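Putative phenazine biosynthesis PhzC/PhzF protein (Clostridium difficile, PDB 4DUN) is of unknown specific function but is probably an isomerase with a diaminopimelate epimerase-like fold. Local coordinates at residues A[7-12]-A[77-82]; A[181-187]-A[214-220]; A[130-134]-A[166-172]; A[121-126]-A[140-144]. All blocks are in the same frame, centred on the assembly; numbering follows the deposited sequence. Where two conformers were deposited one is given.

Contact 1. Residues A[7-12]-A[77-82]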
loop_
_atom_site.group_PDB
_atom_site.type_symbol
_atom_site.label_atom_id
_atom_site.label_comp_id
_atom_site.label_asym_id
_atom_site.label_seq_id
_atom_site.Cartn_x
_atom_site.Cartn_y
_atom_site.Cartn_z
ATOM N N TYR A 7 -8.819 1.980 12.470
ATOM C CA TYR A 7 -8.421 0.618 12.782
ATOM C C TYR A 7 -7.920 -0.090 11.553
ATOM O O TYR A 7 -8.489 0.084 10.471
ATOM C CB TYR A 7 -9.646 -0.185 13.319
ATOM C CG TYR A 7 -10.368 0.459 14.480
ATOM C CD1 TYR A 7 -11.354 1.421 14.270
ATOM C CD2 TYR A 7 -10.091 0.086 15.793
ATOM C CE1 TYR A 7 -12.010 2.037 15.340
ATOM C CE2 TYR A 7 -10.754 0.678 16.868
ATOM C CZ TYR A 7 -11.714 1.649 16.638
ATOM O OH TYR A 7 -12.362 2.224 17.706
ATOM N N ILE A 8 -6.898 -0.928 11.718
ATOM C CA ILE A 8 -6.419 -1.826 10.664
ATOM C C ILE A 8 -6.756 -3.225 11.144
ATOM O O ILE A 8 -6.305 -3.626 12.215
ATOM C CB ILE A 8 -4.924 -1.693 10.296
ATOM C CG1 ILE A 8 -4.595 -0.275 9.787
ATOM C CG2 ILE A 8 -4.566 -2.778 9.246
ATOM C CD1 ILE A 8 -3.070 0.011 9.651
ATOM N N VAL A 9 -7.578 -3.942 10.377
ATOM C CA VAL A 9 -8.101 -5.256 10.758
ATOM C C VAL A 9 -7.842 -6.265 9.660
ATOM O O VAL A 9 -8.085 -5.963 8.487
ATOM C CB VAL A 9 -9.643 -5.126 11.025
ATOM C CG1 VAL A 9 -10.314 -6.484 11.290
ATOM C CG2 VAL A 9 -9.936 -4.139 12.159
ATOM N N ASP A 10 -7.442 -7.491 10.052
ATOM C CA ASP A 10 -7.266 -8.623 9.126
ATOM C C ASP A 10 -8.535 -9.479 9.147
ATOM O O ASP A 10 -8.868 -10.038 10.192
ATOM C CB ASP A 10 -6.027 -9.461 9.530
ATOM C CG ASP A 10 -4.720 -8.680 9.439
ATOM O OD1 ASP A 10 -4.706 -7.613 8.766
ATOM O OD2 ASP A 10 -3.736 -9.102 10.073
ATOM N N SER A 11 -9.230 -9.579 8.002
ATOM C CA SER A 11 -10.477 -10.351 7.883
ATOM C C SER A 11 -10.195 -11.773 7.461
ATOM O O SER A 11 -9.282 -11.994 6.667
ATOM C CB SER A 11 -11.426 -9.698 6.888
ATOM O OG SER A 11 -11.765 -8.403 7.351
ATOM N N PHE A 12 -10.999 -12.738 7.967
ATOM C CA PHE A 12 -10.822 -14.194 7.711
ATOM C C PHE A 12 -9.402 -14.625 8.177
ATOM O O PHE A 12 -8.718 -15.399 7.496
ATOM C CB PHE A 12 -11.047 -14.553 6.216
ATOM C CG PHE A 12 -12.444 -14.287 5.716
ATOM C CD1 PHE A 12 -12.727 -13.149 4.958
ATOM C CD2 PHE A 12 -13.478 -15.182 5.985
ATOM C CE1 PHE A 12 -14.028 -12.902 4.491
ATOM C CE2 PHE A 12 -14.774 -14.947 5.499
ATOM C CZ PHE A 12 -15.044 -13.807 4.766
ATOM N N LEU A 77 -16.787 -7.484 6.798
ATOM C CA LEU A 77 -16.512 -8.313 7.984
ATOM C C LEU A 77 -15.623 -7.497 8.955
ATOM O O LEU A 77 -15.929 -7.416 10.153
ATOM C CB LEU A 77 -15.834 -9.633 7.557
ATOM C CG LEU A 77 -15.689 -10.723 8.635
ATOM C CD1 LEU A 77 -15.630 -12.109 8.000
ATOM C CD2 LEU A 77 -14.405 -10.528 9.452
ATOM N N ALA A 78 -14.545 -6.851 8.427
ATOM C CA ALA A 78 -13.661 -6.011 9.252
ATOM C C ALA A 78 -14.456 -4.880 9.947
ATOM O O ALA A 78 -14.237 -4.627 11.134
ATOM C CB ALA A 78 -12.536 -5.417 8.407
ATOM N N ALA A 79 -15.346 -4.194 9.208
ATOM C CA ALA A 79 -16.173 -3.113 9.775
ATOM C C ALA A 79 -17.087 -3.658 10.916
ATOM O O ALA A 79 -17.203 -3.013 11.947
ATOM C CB ALA A 79 -17.016 -2.462 8.688
ATOM N N ALA A 80 -17.702 -4.840 10.728
ATOM C CA ALA A 80 -18.563 -5.453 11.745
ATOM C C ALA A 80 -17.735 -5.788 12.985
ATOM O O ALA A 80 -18.192 -5.556 14.099
ATOM C CB ALA A 80 -19.238 -6.708 11.199
ATOM N N TYR A 81 -16.500 -6.299 12.790
ATOM C CA TYR A 81 -15.580 -6.602 13.895
ATOM C C TYR A 81 -15.325 -5.322 14.711
ATOM O O TYR A 81 -15.441 -5.322 15.940
ATOM C CB TYR A 81 -14.258 -7.199 13.350
ATOM C CG TYR A 81 -13.142 -7.235 14.383
ATOM C CD1 TYR A 81 -12.954 -8.347 15.197
ATOM C CD2 TYR A 81 -12.301 -6.135 14.576
ATOM C CE1 TYR A 81 -11.938 -8.381 16.154
ATOM C CE2 TYR A 81 -11.314 -6.141 15.561
ATOM C CZ TYR A 81 -11.126 -7.273 16.336
ATOM O OH TYR A 81 -10.137 -7.288 17.292
ATOM N N VAL A 82 -15.065 -4.206 14.018
ATOM C CA VAL A 82 -14.817 -2.934 14.690
ATOM C C VAL A 82 -16.061 -2.485 15.492
ATOM O O VAL A 82 -15.906 -2.100 16.653
ATOM C CB VAL A 82 -14.343 -1.850 13.690
ATOM C CG1 VAL A 82 -14.359 -0.455 14.330
ATOM C CG2 VAL A 82 -12.944 -2.181 13.169
#
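Ser11 OG, in one of its two conformers, lies 3.3 Å from Ala78 CB and is hydrogen-bonded to the carbonyl oxygen of His74, one turn earlier in the helix that carries Ala78. Its distance to Ala78 N is also short, but the poor angle rules that atom out as a partner. Leu77 flanks the serine with one branch, CD2 standing 4.0 Å from Ser11 CB. The other branch lies over a face of the Phe12 ring, with CD1 3.9 Å from the ring centroid.

Val82 divides its methyls in the same way. Its CG1, anti to the backbone N (chi1 168°), sits over a face of the Tyr7 ring, 3.8 Å from the centroid and 26° off the normal. CG2 is left to meet Val9 CG2 at 3.7 Å. The second methyl of Val9, CG1, rests 3.8 Å from Ala78 CB, and the Tyr81 ring comes up to both valine methyls obliquely.

Strand 7-11 and helix segment 77-82 approach to 8.2 Å between axes, at 122° between their directions. Strands 20-27, 111-117 and 244-259 also touch this helix, consistent with the PhzF arrangement of strands curled round a central helix. Tyr7 OH finds its partner in Glu5. Cohesion between the two segments therefore rests on dispersion and CH-pi contacts, while in that conformer the buried serine hydroxyl is satisfied by a helix carbonyl.

Contact 2. Residues A[181-187]-A[214-220]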
loop_
_atom_site.group_PDB
_atom_site.type_symbol
_atom_site.label_atom_id
_atom_site.label_comp_id
_atom_site.label_asym_id
_atom_site.label_seq_id
_atom_site.Cartn_x
_atom_site.Cartn_y
_atom_site.Cartn_z
ATOM N N GLN A 181 -9.707 -30.252 -3.817
ATOM C CA GLN A 181 -9.994 -30.743 -2.462
ATOM C C GLN A 181 -8.818 -30.366 -1.548
ATOM O O GLN A 181 -7.677 -30.329 -2.014
ATOM C CB GLN A 181 -10.182 -32.264 -2.458
ATOM C CG GLN A 181 -11.611 -32.702 -2.645
ATOM C CD GLN A 181 -11.738 -34.189 -2.465
ATOM O OE1 GLN A 181 -11.799 -34.701 -1.342
ATOM N NE2 GLN A 181 -11.781 -34.906 -3.570
ATOM N N GLY A 182 -9.083 -30.098 -0.275
ATOM C CA GLY A 182 -8.009 -29.726 0.647
ATOM C C GLY A 182 -7.368 -30.887 1.386
ATOM O O GLY A 182 -7.974 -31.956 1.533
ATOM N N SER A 183 -6.135 -30.660 1.888
ATOM C CA SER A 183 -5.381 -31.627 2.695
ATOM C C SER A 183 -5.858 -31.579 4.149
ATOM O O SER A 183 -6.056 -32.620 4.761
ATOM C CB SER A 183 -3.887 -31.319 2.631
ATOM O OG SER A 183 -3.620 -30.025 3.157
ATOM N N ASN A 184 -5.997 -30.356 4.698
ATOM C CA ASN A 184 -6.383 -30.052 6.075
ATOM C C ASN A 184 -7.809 -29.468 6.127
ATOM O O ASN A 184 -8.386 -29.331 7.200
ATOM C CB ASN A 184 -5.363 -29.042 6.658
ATOM C CG ASN A 184 -5.494 -28.797 8.138
ATOM O OD1 ASN A 184 -5.177 -29.656 8.969
ATOM N ND2 ASN A 184 -5.973 -27.611 8.500
ATOM N N THR A 185 -8.372 -29.138 4.967
ATOM C CA THR A 185 -9.712 -28.546 4.842
ATOM C C THR A 185 -10.529 -29.321 3.818
ATOM O O THR A 185 -9.973 -30.169 3.120
ATOM C CB THR A 185 -9.587 -27.058 4.430
ATOM O OG1 THR A 185 -8.935 -26.966 3.158
ATOM C CG2 THR A 185 -8.854 -26.203 5.474
ATOM N N ASP A 186 -11.839 -29.039 3.712
ATOM C CA ASP A 186 -12.681 -29.724 2.730
ATOM C C ASP A 186 -12.269 -29.370 1.316
ATOM O O ASP A 186 -12.178 -30.259 0.462
ATOM C CB ASP A 186 -14.170 -29.411 2.954
ATOM C CG ASP A 186 -14.649 -30.011 4.239
ATOM O OD1 ASP A 186 -14.845 -31.245 4.278
ATOM O OD2 ASP A 186 -14.755 -29.266 5.231
ATOM N N PHE A 187 -12.021 -28.065 1.061
ATOM C CA PHE A 187 -11.598 -27.601 -0.246
ATOM C C PHE A 187 -10.748 -26.374 -0.107
ATOM O O PHE A 187 -10.729 -25.739 0.954
ATOM C CB PHE A 187 -12.784 -27.360 -1.202
ATOM C CG PHE A 187 -13.778 -26.290 -0.816
ATOM C CD1 PHE A 187 -14.904 -26.603 -0.068
ATOM C CD2 PHE A 187 -13.616 -24.977 -1.260
ATOM C CE1 PHE A 187 -15.868 -25.635 0.211
ATOM C CE2 PHE A 187 -14.577 -24.004 -0.984
ATOM C CZ PHE A 187 -15.693 -24.337 -0.237
ATOM N N TRP A 214 -18.780 -27.839 -4.070
ATOM C CA TRP A 214 -18.119 -28.819 -3.211
ATOM C C TRP A 214 -19.113 -29.541 -2.305
ATOM O O TRP A 214 -18.886 -30.713 -1.980
ATOM C CB TRP A 214 -16.977 -28.176 -2.422
ATOM C CG TRP A 214 -15.781 -27.878 -3.283
ATOM C CD1 TRP A 214 -15.344 -26.650 -3.691
ATOM C CD2 TRP A 214 -14.899 -28.839 -3.887
ATOM N NE1 TRP A 214 -14.205 -26.783 -4.453
ATOM C CE2 TRP A 214 -13.934 -28.116 -4.623
ATOM C CE3 TRP A 214 -14.833 -30.244 -3.873
ATOM C CZ2 TRP A 214 -12.915 -28.748 -5.339
ATOM C CZ3 TRP A 214 -13.827 -30.867 -4.594
ATOM C CH2 TRP A 214 -12.863 -30.124 -5.290
ATOM N N SER A 215 -20.235 -28.876 -1.940
ATOM C CA SER A 215 -21.286 -29.538 -1.162
ATOM C C SER A 215 -21.804 -30.790 -1.896
ATOM O O SER A 215 -21.968 -31.827 -1.259
ATOM C CB SER A 215 -22.454 -28.593 -0.900
ATOM O OG SER A 215 -23.495 -29.285 -0.231
ATOM N N GLU A 216 -22.038 -30.681 -3.217
ATOM C CA GLU A 216 -22.523 -31.772 -4.054
ATOM C C GLU A 216 -21.449 -32.869 -4.209
ATOM O O GLU A 216 -21.760 -34.055 -4.075
ATOM C CB GLU A 216 -22.966 -31.228 -5.430
ATOM C CG GLU A 216 -23.534 -32.269 -6.393
ATOM C CD GLU A 216 -24.673 -33.135 -5.882
ATOM O OE1 GLU A 216 -24.601 -34.370 -6.075
ATOM O OE2 GLU A 216 -25.631 -32.586 -5.289
ATOM N N LYS A 217 -20.196 -32.468 -4.478
ATOM C CA LYS A 217 -19.068 -33.387 -4.672
ATOM C C LYS A 217 -18.699 -34.175 -3.414
ATOM O O LYS A 217 -18.366 -35.355 -3.516
ATOM C CB LYS A 217 -17.819 -32.612 -5.163
ATOM C CG LYS A 217 -17.898 -32.146 -6.621
ATOM C CD LYS A 217 -17.704 -33.303 -7.628
ATOM C CE LYS A 217 -18.178 -32.949 -9.020
ATOM N NZ LYS A 217 -17.996 -34.077 -9.973
ATOM N N LEU A 218 -18.752 -33.526 -2.243
ATOM C CA LEU A 218 -18.325 -34.116 -0.971
ATOM C C LEU A 218 -19.484 -34.662 -0.126
ATOM O O LEU A 218 -19.234 -35.388 0.831
ATOM C CB LEU A 218 -17.507 -33.080 -0.152
ATOM C CG LEU A 218 -16.250 -32.476 -0.840
ATOM C CD1 LEU A 218 -15.603 -31.423 0.029
ATOM C CD2 LEU A 218 -15.204 -33.565 -1.182
ATOM N N GLY A 219 -20.718 -34.315 -0.481
ATOM C CA GLY A 219 -21.924 -34.718 0.243
ATOM C C GLY A 219 -21.991 -34.129 1.640
ATOM O O GLY A 219 -22.383 -34.820 2.582
ATOM N N LYS A 220 -21.601 -32.847 1.786
ATOM C CA LYS A 220 -21.569 -32.156 3.080
ATOM C C LYS A 220 -22.279 -30.800 3.034
ATOM O O LYS A 220 -22.117 -30.055 2.064
ATOM C CB LYS A 220 -20.115 -31.926 3.526
ATOM C CG LYS A 220 -19.342 -33.189 3.868
ATOM C CD LYS A 220 -17.877 -32.875 4.205
ATOM C CE LYS A 220 -17.676 -32.538 5.661
ATOM N NZ LYS A 220 -16.247 -32.606 6.049
HETATM O O HOH W 1 -15.600 -29.936 7.740
#
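Lys220 NZ donates to Asp186 OD1 over 2.6 Å in a salt bridge that meets the oxygen on its syn side, 17° out of the carboxylate plane. A bend in the lysine chain (chi3 87°) carries the ammonium group to that oxygen. The second oxygen is occupied too: a water donates to Asp186 OD2 at 2.7 Å, and Val224 N of strand 222-227 is hydrogen-bonded to the same atom. This water accepts from Lys220 NZ at 3.2 Å, closing a ring around the ion pair.

Backbone groups nearby are matched locally. Asp186 O receives Gly182 N at 3.2 Å within the hairpin loop joining strands 176-181 and 187-193. Where helix 207-218 ends, at Gly219 with its positive phi, Lys220 N turns back to Ser215 O, and Ser215 OG donates to Lys220 O at 2.8 Å from above the carbonyl plane.

Beside the ion pair the contact is apolar. The Phe187 ring and the five-membered ring of Trp214 form an offset stack, centroids 4.2 Å apart and planes at 13°. Trp214 NE1 is paired with Thr179 OG1. Gln181 CG comes obliquely to Trp214 CZ3 at 3.5 Å, and its side chain runs alongside Leu218, with Gln181 OE1 3.6 Å from Leu218 CD2. An aspartate held by an ammonium, a backbone N-H and a water would probably stay ionised, consistent with a charged tie between hairpin and helix end next to an aromatic stack.

Contact 3. Residues A[130-134]-A[166-172]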
loop_
_atom_site.group_PDB
_atom_site.type_symbol
_atom_site.label_atom_id
_atom_site.label_comp_id
_atom_site.label_asym_id
_atom_site.label_seq_id
_atom_site.Cartn_x
_atom_site.Cartn_y
_atom_site.Cartn_z
ATOM N N GLN A 130 -8.962 -19.926 -25.367
ATOM C CA GLN A 130 -9.183 -19.728 -23.930
ATOM C C GLN A 130 -8.381 -20.734 -23.121
ATOM O O GLN A 130 -7.822 -20.363 -22.094
ATOM C CB GLN A 130 -10.674 -19.827 -23.571
ATOM C CG GLN A 130 -11.475 -18.577 -23.921
ATOM C CD GLN A 130 -12.961 -18.785 -23.830
ATOM O OE1 GLN A 130 -13.482 -19.893 -24.031
ATOM N NE2 GLN A 130 -13.683 -17.709 -23.545
ATOM N N ALA A 131 -8.286 -21.996 -23.601
ATOM C CA ALA A 131 -7.521 -23.067 -22.940
ATOM C C ALA A 131 -6.026 -22.733 -22.869
ATOM O O ALA A 131 -5.335 -23.221 -21.971
ATOM C CB ALA A 131 -7.724 -24.389 -23.666
ATOM N N ASN A 132 -5.526 -21.931 -23.829
ATOM C CA ASN A 132 -4.137 -21.491 -23.857
ATOM C C ASN A 132 -3.923 -20.259 -22.953
ATOM O O ASN A 132 -2.782 -19.952 -22.625
ATOM C CB ASN A 132 -3.687 -21.206 -25.294
ATOM C CG ASN A 132 -3.441 -22.457 -26.127
ATOM O OD1 ASN A 132 -3.327 -23.582 -25.612
ATOM N ND2 ASN A 132 -3.322 -22.285 -27.441
ATOM N N LEU A 133 -5.001 -19.560 -22.542
ATOM C CA LEU A 133 -4.859 -18.373 -21.690
ATOM C C LEU A 133 -4.886 -18.691 -20.184
ATOM O O LEU A 133 -4.409 -17.875 -19.392
ATOM C CB LEU A 133 -5.956 -17.334 -21.990
ATOM C CG LEU A 133 -6.003 -16.761 -23.421
ATOM C CD1 LEU A 133 -7.308 -16.030 -23.658
ATOM C CD2 LEU A 133 -4.783 -15.893 -23.732
ATOM N N ILE A 134 -5.449 -19.849 -19.791
ATOM C CA ILE A 134 -5.614 -20.206 -18.371
ATOM C C ILE A 134 -4.312 -20.652 -17.672
ATOM O O ILE A 134 -4.262 -20.626 -16.438
ATOM C CB ILE A 134 -6.751 -21.233 -18.141
ATOM C CG1 ILE A 134 -6.533 -22.537 -18.952
ATOM C CG2 ILE A 134 -8.130 -20.578 -18.409
ATOM C CD1 ILE A 134 -7.468 -23.663 -18.554
ATOM N N GLN A 166 -1.963 -12.767 -19.712
ATOM C CA GLN A 166 -2.758 -13.806 -20.365
ATOM C C GLN A 166 -4.173 -13.877 -19.763
ATOM O O GLN A 166 -5.146 -13.935 -20.514
ATOM C CB GLN A 166 -2.055 -15.176 -20.276
ATOM C CG GLN A 166 -0.767 -15.281 -21.104
ATOM C CD GLN A 166 -1.033 -15.360 -22.587
ATOM O OE1 GLN A 166 -1.316 -14.354 -23.246
ATOM N NE2 GLN A 166 -0.929 -16.557 -23.147
ATOM N N LEU A 167 -4.287 -13.829 -18.419
ATOM C CA LEU A 167 -5.573 -13.890 -17.720
ATOM C C LEU A 167 -6.466 -12.675 -18.048
ATOM O O LEU A 167 -7.683 -12.834 -18.137
ATOM C CB LEU A 167 -5.373 -14.038 -16.201
ATOM C CG LEU A 167 -4.685 -15.340 -15.711
ATOM C CD1 LEU A 167 -4.523 -15.321 -14.196
ATOM C CD2 LEU A 167 -5.440 -16.598 -16.167
ATOM N N ARG A 168 -5.872 -11.494 -18.307
ATOM C CA ARG A 168 -6.637 -10.300 -18.688
ATOM C C ARG A 168 -7.389 -10.493 -20.019
ATOM O O ARG A 168 -8.373 -9.794 -20.268
ATOM C CB ARG A 168 -5.719 -9.081 -18.794
ATOM C CG ARG A 168 -5.552 -8.351 -17.487
ATOM C CD ARG A 168 -4.887 -6.994 -17.649
ATOM N NE ARG A 168 -3.484 -7.090 -18.057
ATOM C CZ ARG A 168 -2.457 -7.279 -17.232
ATOM N NH1 ARG A 168 -2.663 -7.443 -15.931
ATOM N NH2 ARG A 168 -1.217 -7.307 -17.701
ATOM N N LYS A 169 -6.927 -11.436 -20.865
ATOM C CA LYS A 169 -7.529 -11.730 -22.167
ATOM C C LYS A 169 -8.806 -12.585 -22.027
ATOM O O LYS A 169 -9.553 -12.702 -23.003
ATOM C CB LYS A 169 -6.510 -12.400 -23.111
ATOM C CG LYS A 169 -5.384 -11.464 -23.547
ATOM C CD LYS A 169 -4.320 -12.188 -24.363
ATOM C CE LYS A 169 -3.078 -11.352 -24.532
ATOM N NZ LYS A 169 -2.020 -12.090 -25.273
ATOM N N LEU A 170 -9.083 -13.136 -20.816
ATOM C CA LEU A 170 -10.298 -13.905 -20.519
ATOM C C LEU A 170 -11.382 -12.925 -20.020
ATOM O O LEU A 170 -11.783 -12.962 -18.845
ATOM C CB LEU A 170 -10.015 -15.018 -19.476
ATOM C CG LEU A 170 -9.012 -16.102 -19.870
ATOM C CD1 LEU A 170 -8.431 -16.750 -18.641
ATOM C CD2 LEU A 170 -9.644 -17.156 -20.781
ATOM N N THR A 171 -11.833 -12.038 -20.934
ATOM C CA THR A 171 -12.777 -10.935 -20.702
ATOM C C THR A 171 -14.206 -11.361 -20.319
ATOM O O THR A 171 -14.968 -10.521 -19.839
ATOM C CB THR A 171 -12.841 -10.026 -21.945
ATOM O OG1 THR A 171 -13.119 -10.813 -23.109
ATOM C CG2 THR A 171 -11.558 -9.213 -22.144
ATOM N N ASP A 172 -14.568 -12.639 -20.503
ATOM C CA ASP A 172 -15.904 -13.138 -20.163
ATOM C C ASP A 172 -16.140 -13.250 -18.643
ATOM O O ASP A 172 -17.292 -13.383 -18.237
ATOM C CB ASP A 172 -16.146 -14.513 -20.813
ATOM C CG ASP A 172 -17.046 -14.522 -22.030
ATOM O OD1 ASP A 172 -17.322 -13.424 -22.580
ATOM O OD2 ASP A 172 -17.457 -15.628 -22.453
HETATM O O HOH W 2 -16.833 -18.373 -22.880
#
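Leu170 meets Leu133 from an inverse gamma turn centred on itself, overlapping the end of the type I beta turn from Leu167 to Leu170. These overlapping turns face the short, weakly bonded helix 128-133. Leu133 and Leu170 run alongside each other in antiparallel fashion, bringing CD1 of Leu133 to 3.9 Å from CD2 of Leu170.

Both branches of Leu133 also touch Lys169, CD1 coming to 3.8 Å from its CB, while CD2 lies 3.8 Å from Gln166 O. The Gln166 side chain, bent at chi2 (-73°), folds over the leucine. Its OE1 is held by Lys169 NZ at 3.1 Å, with the donor nearly along the C=O axis (172°), which helps to fix the amide above the apolar patch. On the inner side, Leu170 CD1 packs against Ile134 CG2 at 3.8 Å, and both residues continue into the domain, Leu170 on Ile176 and Ile134 on Leu147 and Leu149.

Nearer the solvent, Gln130 OE1 is taken by Ser127 N just ahead of the helix. The amide's other end is bridged by a water that accepts from Gln130 NE2 at 3.3 Å and donates to Asp172 OD2 at 2.8 Å.

Contact 4. Residues A[121-126]-A[140-144]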
loop_
_atom_site.group_PDB
_atom_site.type_symbol
_atom_site.label_atom_id
_atom_site.label_comp_id
_atom_site.label_asym_id
_atom_site.label_seq_id
_atom_site.Cartn_x
_atom_site.Cartn_y
_atom_site.Cartn_z
ATOM N N PRO A 121 -22.397 -23.115 -10.156
ATOM C CA PRO A 121 -21.880 -22.732 -11.476
ATOM C C PRO A 121 -22.189 -23.806 -12.499
ATOM O O PRO A 121 -22.533 -24.928 -12.120
ATOM C CB PRO A 121 -20.373 -22.600 -11.245
ATOM C CG PRO A 121 -20.076 -23.608 -10.157
ATOM C CD PRO A 121 -21.300 -23.581 -9.261
ATOM N N ILE A 122 -22.056 -23.460 -13.778
ATOM C CA ILE A 122 -22.356 -24.362 -14.881
ATOM C C ILE A 122 -21.059 -24.809 -15.542
ATOM O O ILE A 122 -20.203 -23.962 -15.850
ATOM C CB ILE A 122 -23.317 -23.679 -15.903
ATOM C CG1 ILE A 122 -24.726 -23.470 -15.271
ATOM C CG2 ILE A 122 -23.397 -24.493 -17.226
ATOM C CD1 ILE A 122 -25.749 -22.825 -16.174
ATOM N N GLU A 123 -20.945 -26.131 -15.817
ATOM C CA GLU A 123 -19.795 -26.707 -16.512
ATOM C C GLU A 123 -19.736 -26.199 -17.949
ATOM O O GLU A 123 -20.753 -26.194 -18.637
ATOM C CB GLU A 123 -19.854 -28.244 -16.493
ATOM C CG GLU A 123 -18.584 -28.928 -16.976
ATOM C CD GLU A 123 -18.539 -30.433 -16.798
ATOM O OE1 GLU A 123 -19.607 -31.056 -16.590
ATOM O OE2 GLU A 123 -17.426 -30.995 -16.899
ATOM N N ILE A 124 -18.554 -25.761 -18.400
ATOM C CA ILE A 124 -18.401 -25.273 -19.776
ATOM C C ILE A 124 -17.182 -25.937 -20.426
ATOM O O ILE A 124 -16.376 -26.577 -19.745
ATOM C CB ILE A 124 -18.301 -23.718 -19.876
ATOM C CG1 ILE A 124 -17.069 -23.159 -19.090
ATOM C CG2 ILE A 124 -19.620 -23.027 -19.481
ATOM C CD1 ILE A 124 -16.571 -21.750 -19.504
ATOM N N GLU A 125 -17.049 -25.748 -21.732
ATOM C CA GLU A 125 -15.910 -26.179 -22.521
ATOM C C GLU A 125 -15.225 -24.929 -23.028
ATOM O O GLU A 125 -15.869 -24.109 -23.685
ATOM C CB GLU A 125 -16.345 -27.083 -23.684
ATOM C CG GLU A 125 -16.578 -28.528 -23.289
ATOM C CD GLU A 125 -17.382 -29.351 -24.278
ATOM O OE1 GLU A 125 -17.881 -30.425 -23.868
ATOM O OE2 GLU A 125 -17.537 -28.919 -25.446
ATOM N N LEU A 126 -13.946 -24.747 -22.692
ATOM C CA LEU A 126 -13.198 -23.589 -23.181
ATOM C C LEU A 126 -12.798 -23.801 -24.626
ATOM O O LEU A 126 -12.471 -24.926 -25.011
ATOM C CB LEU A 126 -11.929 -23.339 -22.349
ATOM C CG LEU A 126 -12.102 -22.971 -20.884
ATOM C CD1 LEU A 126 -10.767 -22.893 -20.212
ATOM C CD2 LEU A 126 -12.831 -21.638 -20.715
ATOM N N ASP A 140 -11.708 -30.017 -14.801
ATOM C CA ASP A 140 -13.004 -29.493 -15.245
ATOM C C ASP A 140 -12.992 -27.963 -15.212
ATOM O O ASP A 140 -12.173 -27.350 -14.518
ATOM C CB ASP A 140 -14.143 -30.030 -14.343
ATOM C CG ASP A 140 -14.468 -31.506 -14.520
ATOM O OD1 ASP A 140 -14.994 -31.876 -15.595
ATOM O OD2 ASP A 140 -14.228 -32.287 -13.569
ATOM N N VAL A 141 -13.913 -27.348 -15.961
ATOM C CA VAL A 141 -14.060 -25.889 -16.045
ATOM C C VAL A 141 -15.530 -25.540 -15.771
ATOM O O VAL A 141 -16.414 -26.127 -16.393
ATOM C CB VAL A 141 -13.578 -25.325 -17.420
ATOM C CG1 VAL A 141 -13.745 -23.813 -17.478
ATOM C CG2 VAL A 141 -12.125 -25.705 -17.709
ATOM N N TYR A 142 -15.784 -24.602 -14.837
ATOM C CA TYR A 142 -17.136 -24.143 -14.486
ATOM C C TYR A 142 -17.221 -22.632 -14.665
ATOM O O TYR A 142 -16.195 -21.933 -14.659
ATOM C CB TYR A 142 -17.541 -24.565 -13.062
ATOM C CG TYR A 142 -17.847 -26.041 -12.968
ATOM C CD1 TYR A 142 -16.819 -26.988 -12.906
ATOM C CD2 TYR A 142 -19.161 -26.501 -12.941
ATOM C CE1 TYR A 142 -17.097 -28.354 -12.867
ATOM C CE2 TYR A 142 -19.450 -27.863 -12.876
ATOM C CZ TYR A 142 -18.415 -28.785 -12.843
ATOM O OH TYR A 142 -18.698 -30.128 -12.771
ATOM N N SER A 143 -18.438 -22.131 -14.874
ATOM C CA SER A 143 -18.612 -20.723 -15.183
ATOM C C SER A 143 -19.702 -20.073 -14.373
ATOM O O SER A 143 -20.763 -20.658 -14.155
ATOM C CB SER A 143 -18.922 -20.567 -16.674
ATOM O OG SER A 143 -19.115 -19.222 -17.085
ATOM N N SER A 144 -19.439 -18.833 -13.928
ATOM C CA SER A 144 -20.359 -17.947 -13.197
ATOM C C SER A 144 -19.848 -16.520 -13.420
ATOM O O SER A 144 -19.374 -16.237 -14.521
ATOM C CB SER A 144 -20.435 -18.330 -11.719
ATOM O OG SER A 144 -21.370 -17.533 -11.002
HETATM O O HOH W 3 -15.312 -28.821 -17.986
#
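Glu123 lies along a face of the Tyr142 ring: its CB stands 4.1 Å from the ring centroid, 27° off the normal, and its carboxylate plane and the ring plane are only 9° apart. With CG anti to the backbone N (chi1 -170°) and the chain extended beyond it, Glu123 carries OE2 past the ring to 2.9 Å from Asp140 OD1. These two acceptors probably raise each other's proton affinity.

Glu123 and Tyr142 form a non-hydrogen-bonded antiparallel pair; the bonds fall beside it, Ser143 N to Ile122 O at 2.7 Å, Ile122 N to Ser143 O at 3.1 Å and Ile124 N to Val141 O at 3.0 Å. Next along the strand, Val141 CG1 packs on Ile124 CG1 at 3.8 Å, and Leu126 crosses the valine at about a right angle.

Strand 140-143 pairs with strand 147-150 as well as with 122-123. Trp173 receives Ile124 and Leu126 and bonds Ser143 OG through NE1, while Tyr213 of helix 207-218 meets the Tyr142 ring.

Contacts 3 and 4 interlock: their segments alternate along the chain, their centres are 14 Å apart, and Ile134 CD1 touches Leu126 CD1 at 3.8 Å. Contact 2 is separate, its centre 18 Å from that of contact 4, though the nearest atoms of the two come within about 5 Å. Contact 1 stands apart, its centre 33 Å from those of contacts 3 and 4 and across the chain's centre from both. It alone lies near the predicted active site, the Ala78 side chain being about 8 Å from that of Glu47. Separately, the Phe12 side chain is about 5 Å from a sulfate, probably from the crystallisation liquor, and about 9 Å from the nickel ion.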